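Local coordinates for protein light Chain (Clostridium botulinum, PDB 6BVD) that is the zinc metalloprotease light chain of a mosaic botulinum neurotoxin and, as in its relatives, probably cleaves a SNARE protein of the neuron, at residues L90-K95 against S198-T203; L120-T125 against N134-F139; K323-K328 against E342-K347. All coordinates share one frame; numbering follows the deposited sequence.

Contact 1. Residues L90-K95 against S198-T203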
# COMPACT_ATOMS: atom_id res chain seq x y z
N LEU A 90 -9.45 -4.52 -12.60
CA LEU A 90 -8.58 -3.36 -12.62
C LEU A 90 -7.95 -3.09 -11.23
O LEU A 90 -6.77 -2.84 -11.13
CB LEU A 90 -9.34 -2.12 -13.04
CG LEU A 90 -9.57 -1.89 -14.53
CD1 LEU A 90 -10.15 -0.47 -14.74
CD2 LEU A 90 -8.27 -2.08 -15.29
N GLN A 91 -8.76 -3.12 -10.18
CA GLN A 91 -8.21 -2.82 -8.84
C GLN A 91 -7.20 -3.85 -8.37
O GLN A 91 -6.28 -3.54 -7.61
CB GLN A 91 -9.33 -2.68 -7.80
CG GLN A 91 -10.41 -1.70 -8.21
CD GLN A 91 -9.88 -0.36 -8.68
OE1 GLN A 91 -9.08 0.27 -8.01
NE2 GLN A 91 -10.36 0.09 -9.86
N ILE A 92 -7.41 -5.11 -8.73
CA ILE A 92 -6.46 -6.15 -8.34
C ILE A 92 -5.16 -5.92 -9.09
O ILE A 92 -4.09 -6.01 -8.53
CB ILE A 92 -7.06 -7.54 -8.63
CG1 ILE A 92 -8.29 -7.74 -7.74
CG2 ILE A 92 -6.00 -8.66 -8.53
CD1 ILE A 92 -9.07 -9.00 -8.03
N MET A 93 -5.26 -5.59 -10.38
CA MET A 93 -4.08 -5.34 -11.18
C MET A 93 -3.29 -4.15 -10.61
O MET A 93 -2.06 -4.18 -10.54
CB MET A 93 -4.44 -5.10 -12.66
CG MET A 93 -5.05 -6.31 -13.34
SD MET A 93 -4.00 -7.77 -13.24
CE MET A 93 -2.50 -7.22 -14.07
N ILE A 94 -4.01 -3.12 -10.16
CA ILE A 94 -3.37 -1.99 -9.51
C ILE A 94 -2.63 -2.47 -8.25
O ILE A 94 -1.48 -2.13 -7.98
CB ILE A 94 -4.42 -0.93 -9.15
CG1 ILE A 94 -4.92 -0.20 -10.40
CG2 ILE A 94 -3.86 0.10 -8.21
CD1 ILE A 94 -6.14 0.66 -10.12
N LYS A 95 -3.29 -3.33 -7.50
CA LYS A 95 -2.66 -3.84 -6.26
C LYS A 95 -1.40 -4.67 -6.57
O LYS A 95 -0.36 -4.56 -5.88
CB LYS A 95 -3.67 -4.66 -5.46
CG LYS A 95 -3.22 -4.91 -4.00
CD LYS A 95 -4.34 -5.51 -3.16
CE LYS A 95 -3.85 -5.69 -1.71
NZ LYS A 95 -5.03 -5.82 -0.87
N SER A 198 -4.77 -13.58 -15.51
CA SER A 198 -5.94 -13.90 -14.72
C SER A 198 -5.51 -14.01 -13.25
O SER A 198 -5.12 -15.10 -12.81
CB SER A 198 -6.56 -15.21 -15.22
OG SER A 198 -7.80 -15.52 -14.63
N PRO A 199 -5.53 -12.89 -12.50
CA PRO A 199 -4.99 -12.87 -11.12
C PRO A 199 -5.81 -13.65 -10.08
O PRO A 199 -5.24 -14.03 -9.03
CB PRO A 199 -4.98 -11.37 -10.76
CG PRO A 199 -6.09 -10.80 -11.58
CD PRO A 199 -6.05 -11.56 -12.91
N GLU A 200 -7.09 -13.84 -10.31
CA GLU A 200 -7.96 -14.49 -9.33
C GLU A 200 -8.02 -16.02 -9.39
O GLU A 200 -8.68 -16.62 -8.55
CB GLU A 200 -9.38 -13.96 -9.48
CG GLU A 200 -9.50 -12.46 -9.19
CD GLU A 200 -10.94 -12.00 -9.14
OE1 GLU A 200 -11.58 -11.89 -10.21
OE2 GLU A 200 -11.44 -11.77 -8.04
N TYR A 201 -7.38 -16.63 -10.37
CA TYR A 201 -7.39 -18.11 -10.50
C TYR A 201 -5.94 -18.60 -10.49
O TYR A 201 -5.11 -18.14 -11.26
CB TYR A 201 -8.14 -18.56 -11.76
CG TYR A 201 -9.64 -18.26 -11.67
CD1 TYR A 201 -10.53 -19.19 -11.14
CD2 TYR A 201 -10.13 -17.01 -12.03
CE1 TYR A 201 -11.88 -18.91 -11.02
CE2 TYR A 201 -11.48 -16.71 -11.91
CZ TYR A 201 -12.35 -17.67 -11.41
OH TYR A 201 -13.69 -17.35 -11.30
N ALA A 202 -5.64 -19.52 -9.58
CA ALA A 202 -4.26 -19.86 -9.28
C ALA A 202 -4.12 -21.34 -9.03
O ALA A 202 -5.10 -22.03 -8.76
CB ALA A 202 -3.79 -19.09 -8.07
N THR A 203 -2.89 -21.84 -9.11
CA THR A 203 -2.62 -23.21 -8.72
C THR A 203 -1.72 -23.17 -7.48
O THR A 203 -1.18 -22.12 -7.14
CB THR A 203 -1.96 -24.02 -9.85
OG1 THR A 203 -0.76 -23.35 -10.30
CG2 THR A 203 -2.92 -24.17 -11.03

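Contact 2. Residues L120-T125 against N134-F139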
# COMPACT_ATOMS: atom_id res chain seq x y z
N LEU A 120 12.34 0.82 -34.01
CA LEU A 120 11.41 1.31 -35.06
C LEU A 120 11.80 0.72 -36.43
O LEU A 120 12.32 1.39 -37.33
CB LEU A 120 11.39 2.86 -35.09
CG LEU A 120 10.87 3.53 -33.80
CD1 LEU A 120 10.89 5.10 -33.88
CD2 LEU A 120 9.48 3.04 -33.35
N GLY A 121 11.61 -0.60 -36.56
CA GLY A 121 11.92 -1.24 -37.83
C GLY A 121 12.05 -2.72 -37.59
O GLY A 121 12.11 -3.16 -36.43
N ASN A 122 12.06 -3.49 -38.68
CA ASN A 122 12.24 -4.93 -38.56
C ASN A 122 12.84 -5.51 -39.84
O ASN A 122 13.29 -4.75 -40.72
CB ASN A 122 10.90 -5.59 -38.21
CG ASN A 122 9.80 -5.32 -39.25
OD1 ASN A 122 9.88 -5.77 -40.37
ND2 ASN A 122 8.76 -4.61 -38.84
N SER A 123 12.87 -6.84 -39.97
CA SER A 123 13.54 -7.43 -41.12
C SER A 123 13.01 -6.95 -42.47
O SER A 123 13.78 -6.83 -43.40
CB SER A 123 13.46 -8.96 -41.06
OG SER A 123 14.27 -9.38 -39.98
N TYR A 124 11.72 -6.63 -42.53
CA TYR A 124 11.05 -6.27 -43.78
C TYR A 124 10.70 -4.78 -43.88
O TYR A 124 9.73 -4.45 -44.57
CB TYR A 124 9.79 -7.09 -43.91
CG TYR A 124 10.09 -8.56 -44.06
CD1 TYR A 124 11.20 -9.00 -44.78
CD2 TYR A 124 9.32 -9.51 -43.43
CE1 TYR A 124 11.49 -10.39 -44.91
CE2 TYR A 124 9.61 -10.89 -43.54
CZ TYR A 124 10.70 -11.30 -44.28
OH TYR A 124 10.98 -12.67 -44.38
N THR A 125 11.47 -3.92 -43.22
CA THR A 125 11.32 -2.46 -43.41
C THR A 125 12.67 -1.89 -43.86
O THR A 125 13.70 -2.56 -43.73
CB THR A 125 10.82 -1.72 -42.12
OG1 THR A 125 11.76 -1.87 -41.05
CG2 THR A 125 9.46 -2.25 -41.66
N ASN A 134 3.29 0.73 -38.39
CA ASN A 134 2.68 -0.59 -38.47
C ASN A 134 2.40 -1.16 -37.06
O ASN A 134 2.84 -0.58 -36.04
CB ASN A 134 3.55 -1.53 -39.31
CG ASN A 134 4.90 -1.82 -38.68
OD1 ASN A 134 4.96 -2.43 -37.61
ND2 ASN A 134 5.98 -1.46 -39.36
N ARG A 135 1.67 -2.27 -37.01
CA ARG A 135 1.06 -2.74 -35.78
C ARG A 135 2.03 -3.31 -34.77
O ARG A 135 1.63 -3.56 -33.61
CB ARG A 135 -0.00 -3.79 -36.07
CG ARG A 135 0.56 -5.07 -36.60
CD ARG A 135 -0.38 -6.19 -36.31
NE ARG A 135 -1.49 -6.22 -37.28
CZ ARG A 135 -1.62 -7.12 -38.25
NH1 ARG A 135 -0.69 -8.04 -38.47
NH2 ARG A 135 -2.66 -7.03 -39.06
N THR A 136 3.29 -3.49 -35.15
CA THR A 136 4.28 -3.98 -34.16
C THR A 136 4.86 -2.89 -33.25
O THR A 136 5.50 -3.23 -32.25
CB THR A 136 5.48 -4.68 -34.84
OG1 THR A 136 6.20 -3.77 -35.69
CG2 THR A 136 5.04 -5.96 -35.63
N VAL A 137 4.66 -1.61 -33.60
CA VAL A 137 5.25 -0.51 -32.83
C VAL A 137 4.23 0.60 -32.45
O VAL A 137 4.44 1.31 -31.49
CB VAL A 137 6.44 0.14 -33.59
CG1 VAL A 137 7.61 -0.81 -33.65
CG2 VAL A 137 6.01 0.62 -35.03
N SER A 138 3.11 0.72 -33.15
CA SER A 138 2.13 1.72 -32.75
C SER A 138 0.70 1.27 -33.01
O SER A 138 0.47 0.25 -33.67
CB SER A 138 2.44 3.05 -33.47
OG SER A 138 2.21 2.90 -34.84
N PHE A 139 -0.27 1.97 -32.42
CA PHE A 139 -1.69 1.67 -32.63
C PHE A 139 -2.53 2.94 -32.62
O PHE A 139 -2.12 3.97 -32.05
CB PHE A 139 -2.22 0.70 -31.56
CG PHE A 139 -1.78 1.05 -30.15
CD1 PHE A 139 -2.47 1.99 -29.39
CD2 PHE A 139 -0.67 0.41 -29.57
CE1 PHE A 139 -2.08 2.33 -28.09
CE2 PHE A 139 -0.26 0.74 -28.26
CZ PHE A 139 -0.97 1.71 -27.52
O HOH W 1 8.91 -3.30 -36.29

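Contact 3. Residues K323-K328 against E342-K347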
# COMPACT_ATOMS: atom_id res chain seq x y z
N LYS A 323 19.84 1.27 -25.06
CA LYS A 323 19.09 0.02 -24.96
C LYS A 323 19.96 -1.19 -25.31
O LYS A 323 19.97 -2.19 -24.59
CB LYS A 323 17.87 0.02 -25.88
CG LYS A 323 17.09 -1.29 -25.85
CD LYS A 323 15.94 -1.32 -26.88
CE LYS A 323 15.11 -2.59 -26.70
NZ LYS A 323 14.20 -2.97 -27.81
N TYR A 324 20.67 -1.10 -26.44
CA TYR A 324 21.46 -2.24 -26.90
C TYR A 324 22.89 -2.16 -26.44
O TYR A 324 23.69 -3.01 -26.80
CB TYR A 324 21.40 -2.33 -28.43
CG TYR A 324 20.03 -2.64 -28.92
CD1 TYR A 324 19.49 -3.92 -28.76
CD2 TYR A 324 19.27 -1.67 -29.59
CE1 TYR A 324 18.24 -4.22 -29.20
CE2 TYR A 324 17.99 -1.97 -30.05
CZ TYR A 324 17.49 -3.25 -29.85
OH TYR A 324 16.25 -3.60 -30.27
N GLN A 325 23.22 -1.14 -25.64
CA GLN A 325 24.55 -0.94 -25.09
C GLN A 325 25.63 -0.94 -26.14
O GLN A 325 26.71 -1.54 -25.97
CB GLN A 325 24.85 -2.03 -24.06
CG GLN A 325 23.99 -1.89 -22.83
CD GLN A 325 24.44 -0.74 -21.94
OE1 GLN A 325 25.47 -0.85 -21.27
NE2 GLN A 325 23.66 0.35 -21.90
N PHE A 326 25.33 -0.26 -27.23
CA PHE A 326 26.27 -0.12 -28.31
C PHE A 326 27.42 0.80 -27.95
O PHE A 326 27.23 1.78 -27.21
CB PHE A 326 25.56 0.47 -29.55
CG PHE A 326 24.60 -0.48 -30.24
CD1 PHE A 326 24.80 -1.86 -30.22
CD2 PHE A 326 23.49 0.03 -30.93
CE1 PHE A 326 23.90 -2.71 -30.88
CE2 PHE A 326 22.60 -0.80 -31.61
CZ PHE A 326 22.78 -2.18 -31.59
N ALA A 327 28.59 0.53 -28.53
CA ALA A 327 29.69 1.48 -28.59
C ALA A 327 29.44 2.55 -29.67
O ALA A 327 28.82 2.24 -30.68
CB ALA A 327 30.98 0.77 -28.88
N LYS A 328 29.89 3.78 -29.44
CA LYS A 328 29.81 4.86 -30.44
C LYS A 328 31.16 5.53 -30.60
O LYS A 328 31.68 6.07 -29.63
CB LYS A 328 28.77 5.89 -30.02
CG LYS A 328 28.44 6.94 -31.07
CD LYS A 328 27.49 7.98 -30.50
CE LYS A 328 26.94 8.94 -31.56
NZ LYS A 328 26.04 9.95 -30.94
N GLU A 342 28.03 -8.80 -23.19
CA GLU A 342 27.97 -9.86 -22.19
C GLU A 342 27.22 -9.38 -20.94
O GLU A 342 26.36 -10.09 -20.41
CB GLU A 342 29.37 -10.33 -21.82
CG GLU A 342 29.35 -11.57 -20.96
CD GLU A 342 30.74 -12.04 -20.59
OE1 GLU A 342 31.73 -11.41 -21.04
OE2 GLU A 342 30.83 -13.04 -19.83
N GLN A 343 27.47 -8.14 -20.52
CA GLN A 343 26.78 -7.60 -19.36
C GLN A 343 25.29 -7.36 -19.63
O GLN A 343 24.45 -7.61 -18.77
CB GLN A 343 27.45 -6.31 -18.88
CG GLN A 343 28.81 -6.57 -18.22
CD GLN A 343 28.74 -7.60 -17.08
OE1 GLN A 343 28.18 -7.33 -16.01
NE2 GLN A 343 29.33 -8.78 -17.30
N LEU A 344 24.95 -6.94 -20.85
CA LEU A 344 23.54 -6.74 -21.17
C LEU A 344 22.78 -8.07 -21.16
O LEU A 344 21.73 -8.21 -20.54
CB LEU A 344 23.42 -6.06 -22.54
CG LEU A 344 22.00 -6.01 -23.08
CD1 LEU A 344 21.08 -5.31 -22.09
CD2 LEU A 344 21.97 -5.25 -24.45
N TYR A 345 23.35 -9.07 -21.81
CA TYR A 345 22.74 -10.38 -21.88
C TYR A 345 22.55 -10.92 -20.47
O TYR A 345 21.50 -11.46 -20.13
CB TYR A 345 23.62 -11.32 -22.74
CG TYR A 345 22.95 -12.61 -23.11
CD1 TYR A 345 22.21 -12.71 -24.27
CD2 TYR A 345 23.05 -13.75 -22.29
CE1 TYR A 345 21.58 -13.91 -24.63
CE2 TYR A 345 22.44 -14.93 -22.63
CZ TYR A 345 21.70 -15.01 -23.81
OH TYR A 345 21.07 -16.20 -24.17
N LYS A 346 23.54 -10.68 -19.62
CA LYS A 346 23.46 -11.16 -18.24
C LYS A 346 22.32 -10.45 -17.53
O LYS A 346 21.54 -11.09 -16.82
CB LYS A 346 24.80 -10.94 -17.53
CG LYS A 346 24.86 -11.37 -16.08
CD LYS A 346 26.24 -11.03 -15.51
CE LYS A 346 26.39 -11.45 -14.06
NZ LYS A 346 27.82 -11.29 -13.65
N LYS A 347 22.18 -9.16 -17.77
CA LYS A 347 21.13 -8.37 -17.18
C LYS A 347 19.75 -8.82 -17.62
O LYS A 347 18.89 -9.00 -16.80
CB LYS A 347 21.31 -6.89 -17.53
CG LYS A 347 20.25 -5.98 -16.96
CD LYS A 347 20.34 -4.54 -17.43
CE LYS A 347 19.75 -4.36 -18.81
NZ LYS A 347 19.51 -2.95 -19.19
O HOH W 2 19.71 -1.70 -21.74

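Contact 1. Residues L90-K95 against S198-T203
I92 and P199 make the centre of this apolar contact between helix 83-100 and the turn ahead of strand 201-208. The methyl CG2 of I92 rests on the proline ring, 3.7 Å from P199 CB and equally close to CG. With chi1 at -65°, this methyl lies anti to the backbone N. The ethyl arm lies anti to the carbonyl carbon and runs out extended to CD1. M93 adds a second apolar touch. Its chain bends at chi2 and chi3, SD comes 4.0 Å from P199 CG, and the two side chains cross at about a right angle.

The other touch involves a charged side chain. I92 crosses the E200 side chain at about a right angle, with CD1 3.6 Å from OE2 and 3.7 Å from CG. The carboxylate is held by others: OE2 forms a salt bridge with K88, one turn earlier on the same helix, and OE1 a hydrogen bond with Y79.

No hydrogen bond joins the two segments. P199 and E200 are the middle residues of a type I beta turn from S198 to Y201. The contact is buried helix-on-turn packing where the chain enters the five-stranded antiparallel sheet of this clostridial neurotoxin protease.

Contact 2. Residues L120-T125 against N134-F139
N122 and T136 face each other across a water that joins two Asx turns. In one, N122 OD1 accepts from the backbone N of Y124. In the other, N134 OD1 accepts from the backbone N of T136. The first lies in the loop after helix 104-115, the second just ahead of strand 138-142.

The side chains of N122 and T136 cross at about a right angle. N122 ND2 and T136 OG1 are the nearest atoms of the pair, 4.1 Å apart. The water fills the step between them. It accepts from N122 ND2 at 2.9 Å and donates to T136 OG1. A weak bond to G121 O is its third link. Both side chains have chi1 near +60°, with N122 CG and T136 OG1 between the backbone N and the carbonyl carbon. In N122 this sets the amide beside its own turn, and chi2 of 68° gives OD1 to Y124 N and ND2 to the water.

The N122 turn has a further tie. T125 OG1 accepts from N122 N in a nearly straight bond, with an angle of 166° at the hydrogen. T125 CG2 also approaches N134 ND2, so the two loops touch beside the water as well.

At the other end the contact is apolar. L120 CD2 meets V137 CB at 4.2 Å. M152 of strand 148-152 and F316 and Y320 of helix 313-323 also pack on L120.

N134 OD1 is gripped twice by T136. The backbone N of T136 approaches in the carbonyl plane on a lone pair. T136 OG1 donates in the same plane, 2.6 Å from N134 OD1.

Contact 3. Residues K323-K328 against E342-K347
L344 touches the end of helix 313-323 from helix 338-348 and buries the most surface here. Its CG lies anti to the backbone N, chi1 171°, beside its own carbonyl carbon, which puts both methyls at the end of helix 313-323. The methyl CD2 sits 3.7 Å from K323 O and the same distance from Y324 O. The leucine therefore packs against two successive carbonyls of the chain, while K323 and Y324 start their side chains, at CB, away from helix 338-348. Y238 and Y294 also touch L344.

Q325 is next in buried surface. Its CB points toward the other helix, and CG meets L344 CB at 4.2 Å. The chain bends at chi1 and chi2, both near -70°. Its amide NE2 turns back and donates to W322 O in the last turn of its own helix. The aliphatic part of Q325 thus faces L344 while the polar end serves the helix terminus.

Y324 meets the contact through its carbonyl O. K323 CD lies over one face of its ring, 3.8 Å above the plane and toward the rim. The tyrosine OH accepts from K323 NZ at 3.3 Å and also bonds G188 O. K323 NZ has L237 O and I117 O as further partners, so the buried ammonium has three oxygen partners here.

A water supplies the polar link between the segments. It donates to K323 O at 2.9 Å, beside the L344 methyl, and accepts from K347 NZ at 2.8 Å. K347 also forms a salt bridge with E112.

Q325 leaves helical geometry with positive phi (53°), and two bonds run back into the last turn. This is a Schellman motif, here closing helix 313-323 against helix 338-348.

All three contacts are mainly buried, but contact 1 lies nearest the centre of the chain. Contacts 2 and 3 are farther out and include partly exposed residues. Contact 1 is on the opposite side of the chain's centre from the other two, whose nearest atoms are about 7 Å apart. No contact has a direct hydrogen bond between its segments. Contact 1 relies on apolar packing, whereas contacts 2 and 3 each add a bridging water. Helix 313-323 relates the last two: its side chains pack on L120 of contact 2, and its end forms part of contact 3. Contact 1 instead joins helix 83-100 to the approach of a sheet strand.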